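Local coordinates for protein glycerol dehydrogenase (Bacillus coagulans, PDB 6CSJ) that catalyses the NAD-dependent oxidation of glycerol to dihydroxyacetone and, as an engineered double mutant, has acquired D-lactate dehydrogenase activity, at residues Met79-Glu84 / Tyr105-Pro110; Glu178-Lys183 / Ile284-Pro289. The protein carries 2 engineered substitutions. All coordinates share one frame; numbering follows the deposited sequence.

Contact 1: Met79-Glu84 / Tyr105-Pro110; sequences MSKSEE and YYNNIP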
ATOM      1  N   MET A  79     -20.711 -15.959 -10.106  1.00 28.79           N
ATOM      2  CA  MET A  79     -19.877 -16.814 -10.962  1.00 31.16           C
ATOM      3  C   MET A  79     -19.065 -17.826 -10.161  1.00 28.95           C
ATOM      4  O   MET A  79     -18.997 -18.994 -10.537  1.00 28.54           O
ATOM      5  CB  MET A  79     -18.922 -15.974 -11.810  1.00 31.45           C
ATOM      6  CG  MET A  79     -19.587 -15.167 -12.898  1.00 33.62           C
ATOM      7  SD  MET A  79     -18.420 -14.041 -13.665  1.00 44.54           S
ATOM      8  CE  MET A  79     -17.238 -15.194 -14.336  1.00 38.14           C
ATOM      9  N   SER A  80     -18.462 -17.365  -9.064  1.00 28.92           N
ATOM     10  CA  SER A  80     -17.673 -18.223  -8.167  1.00 29.23           C
ATOM     11  C   SER A  80     -18.501 -19.352  -7.527  1.00 28.46           C
ATOM     12  O   SER A  80     -18.042 -20.493  -7.500  1.00 35.08           O
ATOM     13  CB  SER A  80     -16.987 -17.389  -7.075  1.00 25.58           C
ATOM     14  OG  SER A  80     -16.296 -18.217  -6.161  1.00 24.71           O
ATOM     15  N   LYS A  81     -19.690 -19.036  -7.004  1.00 31.97           N
ATOM     16  CA  LYS A  81     -20.625 -20.067  -6.485  1.00 32.20           C
ATOM     17  C   LYS A  81     -21.081 -21.027  -7.591  1.00 29.49           C
ATOM     18  O   LYS A  81     -21.105 -22.240  -7.393  1.00 28.66           O
ATOM     19  CB  LYS A  81     -21.870 -19.447  -5.834  1.00 34.24           C
ATOM     20  CG  LYS A  81     -21.643 -18.757  -4.496  1.00 40.32           C
ATOM     21  CD  LYS A  81     -22.944 -18.664  -3.696  1.00 44.99           C
ATOM     22  CE  LYS A  81     -22.930 -17.532  -2.672  1.00 47.01           C
ATOM     23  NZ  LYS A  81     -23.312 -16.236  -3.303  1.00 46.61           N
ATOM     24  N   SER A  82     -21.426 -20.460  -8.746  1.00 31.27           N
ATOM     25  CA  SER A  82     -21.817 -21.214  -9.946  1.00 35.22           C
ATOM     26  C   SER A  82     -20.748 -22.227 -10.425  1.00 38.97           C
ATOM     27  O   SER A  82     -21.082 -23.346 -10.817  1.00 37.23           O
ATOM     28  CB  SER A  82     -22.191 -20.229 -11.072  1.00 37.06           C
ATOM     29  OG  SER A  82     -22.213 -20.852 -12.342  1.00 45.22           O
ATOM     30  N   GLU A  83     -19.471 -21.842 -10.367  1.00 36.96           N
ATOM     31  CA  GLU A  83     -18.351 -22.745 -10.705  1.00 29.66           C
ATOM     32  C   GLU A  83     -17.911 -23.632  -9.532  1.00 28.20           C
ATOM     33  O   GLU A  83     -16.962 -24.394  -9.671  1.00 27.85           O
ATOM     34  CB  GLU A  83     -17.156 -21.934 -11.219  1.00 34.42           C
ATOM     35  CG  GLU A  83     -17.457 -21.105 -12.467  1.00 41.67           C
ATOM     36  CD  GLU A  83     -16.384 -20.062 -12.755  1.00 50.03           C
ATOM     37  OE1 GLU A  83     -15.221 -20.262 -12.342  1.00 58.12           O
ATOM     38  OE2 GLU A  83     -16.696 -19.039 -13.400  1.00 51.70           O
ATOM     39  N   GLU A  84     -18.602 -23.533  -8.393  1.00 28.15           N
ATOM     40  CA  GLU A  84     -18.278 -24.261  -7.160  1.00 33.76           C
ATOM     41  C   GLU A  84     -16.846 -24.044  -6.648  1.00 32.75           C
ATOM     42  O   GLU A  84     -16.227 -24.962  -6.116  1.00 32.30           O
ATOM     43  CB  GLU A  84     -18.599 -25.747  -7.314  1.00 37.57           C
ATOM     44  CG  GLU A  84     -20.061 -26.019  -7.623  1.00 44.64           C
ATOM     45  CD  GLU A  84     -20.341 -27.494  -7.840  1.00 54.91           C
ATOM     46  OE1 GLU A  84     -19.837 -28.319  -7.049  1.00 66.07           O
ATOM     47  OE2 GLU A  84     -21.088 -27.848  -8.788  1.00 68.34           O
ATOM     48  N   TYR A 105     -14.616 -12.890   1.323  1.00 24.69           N
ATOM     49  CA  TYR A 105     -15.431 -12.526   2.488  1.00 27.52           C
ATOM     50  C   TYR A 105     -16.909 -12.902   2.295  1.00 24.84           C
ATOM     51  O   TYR A 105     -17.474 -13.626   3.122  1.00 20.89           O
ATOM     52  CB  TYR A 105     -15.283 -11.024   2.789  1.00 31.12           C
ATOM     53  CG  TYR A 105     -16.237 -10.505   3.839  1.00 29.86           C
ATOM     54  CD1 TYR A 105     -16.274 -11.078   5.119  1.00 31.35           C
ATOM     55  CD2 TYR A 105     -17.088  -9.437   3.567  1.00 31.53           C
ATOM     56  CE1 TYR A 105     -17.157 -10.617   6.081  1.00 32.16           C
ATOM     57  CE2 TYR A 105     -17.981  -8.972   4.520  1.00 32.95           C
ATOM     58  CZ  TYR A 105     -18.015  -9.566   5.771  1.00 35.46           C
ATOM     59  OH  TYR A 105     -18.889  -9.107   6.722  1.00 42.58           O
ATOM     60  N   TYR A 106     -17.510 -12.432   1.205  1.00 23.75           N
ATOM     61  CA  TYR A 106     -18.938 -12.707   0.924  1.00 29.44           C
ATOM     62  C   TYR A 106     -19.253 -14.204   0.702  1.00 28.19           C
ATOM     63  O   TYR A 106     -20.213 -14.707   1.279  1.00 29.39           O
ATOM     64  CB  TYR A 106     -19.469 -11.839  -0.244  1.00 28.16           C
ATOM     65  CG  TYR A 106     -19.567 -10.352   0.096  1.00 27.56           C
ATOM     66  CD1 TYR A 106     -20.395  -9.897   1.121  1.00 31.97           C
ATOM     67  CD2 TYR A 106     -18.828  -9.403  -0.608  1.00 28.27           C
ATOM     68  CE1 TYR A 106     -20.478  -8.541   1.440  1.00 29.17           C
ATOM     69  CE2 TYR A 106     -18.903  -8.044  -0.298  1.00 27.63           C
ATOM     70  CZ  TYR A 106     -19.726  -7.625   0.733  1.00 25.88           C
ATOM     71  OH  TYR A 106     -19.806  -6.289   1.041  1.00 20.87           O
ATOM     72  N   ASN A 107     -18.433 -14.912  -0.080  1.00 27.83           N
ATOM     73  CA  ASN A 107     -18.607 -16.365  -0.293  1.00 25.15           C
ATOM     74  C   ASN A 107     -17.997 -17.222   0.826  1.00 28.18           C
ATOM     75  O   ASN A 107     -18.117 -18.445   0.775  1.00 29.92           O
ATOM     76  CB  ASN A 107     -18.021 -16.810  -1.648  1.00 26.86           C
ATOM     77  CG  ASN A 107     -18.803 -16.296  -2.838  1.00 24.86           C
ATOM     78  OD1 ASN A 107     -19.655 -15.422  -2.712  1.00 30.83           O
ATOM     79  ND2 ASN A 107     -18.494 -16.830  -4.022  1.00 25.65           N
ATOM     80  N   ASN A 108     -17.349 -16.607   1.817  1.00 25.54           N
ATOM     81  CA  ASN A 108     -16.722 -17.329   2.936  1.00 24.64           C
ATOM     82  C   ASN A 108     -15.713 -18.395   2.481  1.00 23.33           C
ATOM     83  O   ASN A 108     -15.742 -19.540   2.932  1.00 22.88           O
ATOM     84  CB  ASN A 108     -17.787 -17.926   3.861  1.00 25.21           C
ATOM     85  CG  ASN A 108     -17.207 -18.413   5.177  1.00 34.12           C
ATOM     86  OD1 ASN A 108     -16.448 -17.698   5.842  1.00 34.77           O
ATOM     87  ND2 ASN A 108     -17.543 -19.647   5.543  1.00 35.03           N
ATOM     88  N   ILE A 109     -14.820 -17.998   1.580  1.00 23.21           N
ATOM     89  CA  ILE A 109     -13.739 -18.874   1.099  1.00 22.50           C
ATOM     90  C   ILE A 109     -12.378 -18.174   1.273  1.00 22.82           C
ATOM     91  O   ILE A 109     -12.316 -16.930   1.251  1.00 20.79           O
ATOM     92  CB  ILE A 109     -13.954 -19.302  -0.376  1.00 20.89           C
ATOM     93  CG1 ILE A 109     -14.119 -18.091  -1.306  1.00 17.20           C
ATOM     94  CG2 ILE A 109     -15.171 -20.238  -0.475  1.00 19.97           C
ATOM     95  CD1 ILE A 109     -14.213 -18.450  -2.771  1.00 16.98           C
ATOM     96  N   PRO A 110     -11.288 -18.953   1.458  1.00 21.17           N
ATOM     97  CA  PRO A 110      -9.956 -18.340   1.604  1.00 20.15           C
ATOM     98  C   PRO A 110      -9.521 -17.572   0.348  1.00 22.47           C
ATOM     99  O   PRO A 110     -10.055 -17.808  -0.739  1.00 20.41           O
ATOM    100  CB  PRO A 110      -9.034 -19.524   1.889  1.00 19.84           C
ATOM    101  CG  PRO A 110      -9.790 -20.738   1.436  1.00 21.24           C
ATOM    102  CD  PRO A 110     -11.238 -20.417   1.635  1.00 21.81           C
TER
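Two helix ends of the Rossmann-like alpha/beta half meet here, with Asn107, at the C-terminal end of helix 94-106, laid against Ser80 and Lys81 in the last turn of helix 70-82. Both helices belong to crossovers of the parallel sheet, and both finish in a Schellman motif, with Glu84 and Asn108 each taking positive phi. The carboxamide of Asn107 carries the contact. Its nitrogen ND2 lies 3.5 Å from CB of Ser80 and 3.7 Å from CG of Lys81, and its strongest polar partner is the carbonyl oxygen of Cys77, one turn earlier in the same helix. The first torsion of Asn107, -69° with CG anti to the carbonyl carbon, carries the amide across to that helix. The lysine side chain slants past the amide, its chain turning at the last torsion (84°), and NZ ends 3.8 Å from Asn107 OD1. CD1 of Ile109 comes within 4.0 Å of Ser80 OG, a methyl against a hydroxyl; Ser80 also touches Phe33 of strand 32-36. The small serine suits this buried position because it lets the amide nitrogen lie close to its CB. The two ends of the amide fare differently: ND2 is paid for by the Cys77 carbonyl, whereas OD1, buried here, finds no hydrogen-bonding partner, and the Lys81 ammonium probably gives it only a weak electrostatic attraction.

Contact 2: Glu178-Lys183 / Ile284-Pro289; sequences EARATK and ILEDAP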
ATOM      1  N   GLU A 178       4.848   6.794  11.663  1.00 19.51           N
ATOM      2  CA  GLU A 178       3.435   6.696  12.038  1.00 17.73           C
ATOM      3  C   GLU A 178       3.224   5.710  13.172  1.00 17.72           C
ATOM      4  O   GLU A 178       2.462   5.993  14.103  1.00 19.27           O
ATOM      5  CB  GLU A 178       2.566   6.337  10.828  1.00 17.76           C
ATOM      6  CG  GLU A 178       2.593   7.420   9.758  1.00 20.99           C
ATOM      7  CD  GLU A 178       1.466   7.316   8.751  1.00 26.36           C
ATOM      8  OE1 GLU A 178       1.460   6.380   7.914  1.00 28.17           O
ATOM      9  OE2 GLU A 178       0.587   8.202   8.794  1.00 28.73           O
ATOM     10  N   ALA A 179       3.911   4.569  13.104  1.00 17.97           N
ATOM     11  CA  ALA A 179       3.852   3.548  14.166  1.00 16.81           C
ATOM     12  C   ALA A 179       4.489   4.032  15.464  1.00 15.53           C
ATOM     13  O   ALA A 179       3.949   3.796  16.549  1.00 15.07           O
ATOM     14  CB  ALA A 179       4.507   2.258  13.701  1.00 15.51           C
ATOM     15  N   ARG A 180       5.643   4.697  15.353  1.00 16.27           N
ATOM     16  CA  ARG A 180       6.322   5.310  16.511  1.00 16.50           C
ATOM     17  C   ARG A 180       5.399   6.295  17.216  1.00 15.37           C
ATOM     18  O   ARG A 180       5.259   6.252  18.435  1.00 14.37           O
ATOM     19  CB  ARG A 180       7.602   6.029  16.075  1.00 17.28           C
ATOM     20  CG  ARG A 180       8.445   6.581  17.222  1.00 18.14           C
ATOM     21  CD  ARG A 180       9.789   7.129  16.735  1.00 19.59           C
ATOM     22  NE  ARG A 180       9.621   8.338  15.934  1.00 20.25           N
ATOM     23  CZ  ARG A 180      10.621   9.024  15.364  1.00 19.58           C
ATOM     24  NH1 ARG A 180      11.877   8.615  15.477  1.00 22.12           N
ATOM     25  NH2 ARG A 180      10.368  10.122  14.657  1.00 19.01           N
ATOM     26  N   ALA A 181       4.773   7.172  16.434  1.00 15.14           N
ATOM     27  CA  ALA A 181       3.836   8.158  16.977  1.00 16.23           C
ATOM     28  C   ALA A 181       2.673   7.506  17.733  1.00 16.25           C
ATOM     29  O   ALA A 181       2.367   7.890  18.863  1.00 17.49           O
ATOM     30  CB  ALA A 181       3.313   9.048  15.856  1.00 15.69           C
ATOM     31  N   THR A 182       2.046   6.518  17.096  1.00 15.54           N
ATOM     32  CA  THR A 182       0.923   5.789  17.673  1.00 16.60           C
ATOM     33  C   THR A 182       1.299   5.068  18.971  1.00 17.05           C
ATOM     34  O   THR A 182       0.556   5.127  19.953  1.00 20.71           O
ATOM     35  CB  THR A 182       0.337   4.779  16.670  1.00 16.57           C
ATOM     36  OG1 THR A 182      -0.128   5.461  15.493  1.00 15.70           O
ATOM     37  CG2 THR A 182      -0.821   4.005  17.293  1.00 18.09           C
ATOM     38  N   LYS A 183       2.452   4.404  18.985  1.00 18.56           N
ATOM     39  CA  LYS A 183       2.906   3.722  20.200  1.00 19.50           C
ATOM     40  C   LYS A 183       3.224   4.720  21.327  1.00 21.49           C
ATOM     41  O   LYS A 183       2.850   4.481  22.482  1.00 16.23           O
ATOM     42  CB  LYS A 183       4.110   2.839  19.911  1.00 19.36           C
ATOM     43  CG  LYS A 183       4.446   1.847  21.018  1.00 18.66           C
ATOM     44  CD  LYS A 183       5.527   0.889  20.566  1.00 20.16           C
ATOM     45  CE  LYS A 183       5.589  -0.353  21.435  1.00 21.45           C
ATOM     46  NZ  LYS A 183       6.069  -0.024  22.798  1.00 24.23           N
ATOM     47  N   ILE A 284       8.006  17.586  10.419  1.00 18.03           N
ATOM     48  CA  ILE A 284       7.913  18.988  10.830  1.00 22.15           C
ATOM     49  C   ILE A 284       6.913  19.129  11.994  1.00 20.74           C
ATOM     50  O   ILE A 284       7.219  19.759  13.003  1.00 16.56           O
ATOM     51  CB  ILE A 284       7.472  19.915   9.667  1.00 24.01           C
ATOM     52  CG1 ILE A 284       8.419  19.804   8.458  1.00 26.68           C
ATOM     53  CG2 ILE A 284       7.386  21.363  10.138  1.00 22.04           C
ATOM     54  CD1 ILE A 284       9.869  20.058   8.751  1.00 26.05           C
ATOM     55  N   LEU A 285       5.739  18.515  11.846  1.00 21.73           N
ATOM     56  CA  LEU A 285       4.677  18.573  12.853  1.00 21.66           C
ATOM     57  C   LEU A 285       5.153  18.096  14.235  1.00 22.10           C
ATOM     58  O   LEU A 285       4.940  18.777  15.235  1.00 21.56           O
ATOM     59  CB  LEU A 285       3.460  17.761  12.382  1.00 22.46           C
ATOM     60  CG  LEU A 285       2.228  17.676  13.296  1.00 20.69           C
ATOM     61  CD1 LEU A 285       1.618  19.042  13.555  1.00 18.44           C
ATOM     62  CD2 LEU A 285       1.212  16.729  12.677  1.00 21.17           C
ATOM     63  N   GLU A 286       5.805  16.937  14.276  1.00 24.39           N
ATOM     64  CA  GLU A 286       6.376  16.396  15.538  1.00 26.68           C
ATOM     65  C   GLU A 286       7.745  17.013  15.871  1.00 23.66           C
ATOM     66  O   GLU A 286       8.301  16.741  16.925  1.00 20.78           O
ATOM     67  CB  GLU A 286       6.448  14.849  15.537  1.00 26.51           C
ATOM     68  CG  GLU A 286       7.327  14.190  14.475  1.00 28.60           C
ATOM     69  CD  GLU A 286       7.395  12.654  14.638  1.00 31.47           C
ATOM     70  OE1 GLU A 286       8.185  12.204  15.488  1.00 32.48           O
ATOM     71  OE2 GLU A 286       6.709  11.878  13.923  1.00 38.28           O
ATOM     72  N   ASP A 287       8.263  17.832  14.956  1.00 25.07           N
ATOM     73  CA  ASP A 287       9.551  18.501  15.075  1.00 23.57           C
ATOM     74  C   ASP A 287      10.667  17.493  15.315  1.00 23.38           C
ATOM     75  O   ASP A 287      11.443  17.613  16.265  1.00 24.72           O
ATOM     76  CB  ASP A 287       9.507  19.600  16.143  1.00 24.71           C
ATOM     77  CG  ASP A 287      10.787  20.451  16.162  1.00 28.31           C
ATOM     78  OD1 ASP A 287      11.277  20.843  15.078  1.00 30.09           O
ATOM     79  OD2 ASP A 287      11.319  20.709  17.260  1.00 24.08           O
ATOM     80  N   ALA A 288      10.741  16.497  14.435  1.00 23.32           N
ATOM     81  CA  ALA A 288      11.808  15.504  14.469  1.00 23.11           C
ATOM     82  C   ALA A 288      13.160  16.210  14.322  1.00 22.41           C
ATOM     83  O   ALA A 288      13.214  17.320  13.766  1.00 18.43           O
ATOM     84  CB  ALA A 288      11.623  14.485  13.348  1.00 22.83           C
ATOM     85  N   PRO A 289      14.248  15.596  14.833  1.00 25.18           N
ATOM     86  CA  PRO A 289      15.572  16.234  14.707  1.00 25.52           C
ATOM     87  C   PRO A 289      15.917  16.532  13.257  1.00 30.19           C
ATOM     88  O   PRO A 289      15.535  15.775  12.357  1.00 31.90           O
ATOM     89  CB  PRO A 289      16.543  15.193  15.271  1.00 25.02           C
ATOM     90  CG  PRO A 289      15.714  14.328  16.161  1.00 30.72           C
ATOM     91  CD  PRO A 289      14.294  14.352  15.633  1.00 30.34           C
TER
HETATM   92  O   HOH W   1       7.250   9.558  14.966  1.00 19.85           O
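Two carboxylates share NH2 of Arg180: Glu286 across the contact and Glu292 of the following helix 290-303, both forming salt bridges with it. The Glu286 bond runs from NH2 to OE1 over 3.1 Å and is weak, its N-H...O angle only 134°. The guanidinium and carboxylate planes stand 59° apart, so the two groups do not pair side by side. A water bridges them as well: lying in the guanidinium plane at its edge, it accepts from Arg180 NE at 2.8 Å and lies 2.6 Å from Glu286 OE2, to which it probably donates. The arginine leaves helix 175-185 with CG anti to the backbone N and bends at its third torsion, which turns the guanidinium to meet the acid. Glu286, at the end of helix 271-285, sets CG between its backbone N and carbonyl carbon (62°) and runs extended from there. Its OE2 also takes a hydrogen bond from Gln282 NE2, which helps to fix the carboxylate, while OE1 has a long, weak ion pair with Arg184 NH1. Just beyond it, Asp287 takes positive phi, and two bonds run back into the last turn, one of them Asp287 N to Ile284 O (2.9 Å): a Schellman motif that turns the chain toward Pro289, the N-cap of helix 290-303. Replacing Arg180 with a leucine would probably leave Glu286 and Glu292 without their shared cation and the water without its NE donor. A long, branched donor suits this surface site because it can serve two acids and a water at once; together with Arg184, its positive charge probably helps keep Glu286 ionised, and the contact joins three helices mainly by charge and solvent.

From the N terminus, the chain reaches contact 1 at the end of helix 70-82, passes through strand 87-92 and helix 94-106, and returns at 105-110, closing a short loop of 20 residues within the parallel alpha/beta sheet region. It then completes that sheet with strands 111-115 and 149-153 before entering the largely helical remainder. Contact 2 opens there on helix 175-185 and closes 100 residues later, after helices 197-221, 228-248, 252-259 and 271-285. The two loops therefore follow in series and neither nest nor cross. Their centres lie 43 Å apart: contact 1 ties the ends of two crossover helices beside the parallel sheet, contact 2 ties helix 175-185 to the turn between helices 271-285 and 290-303.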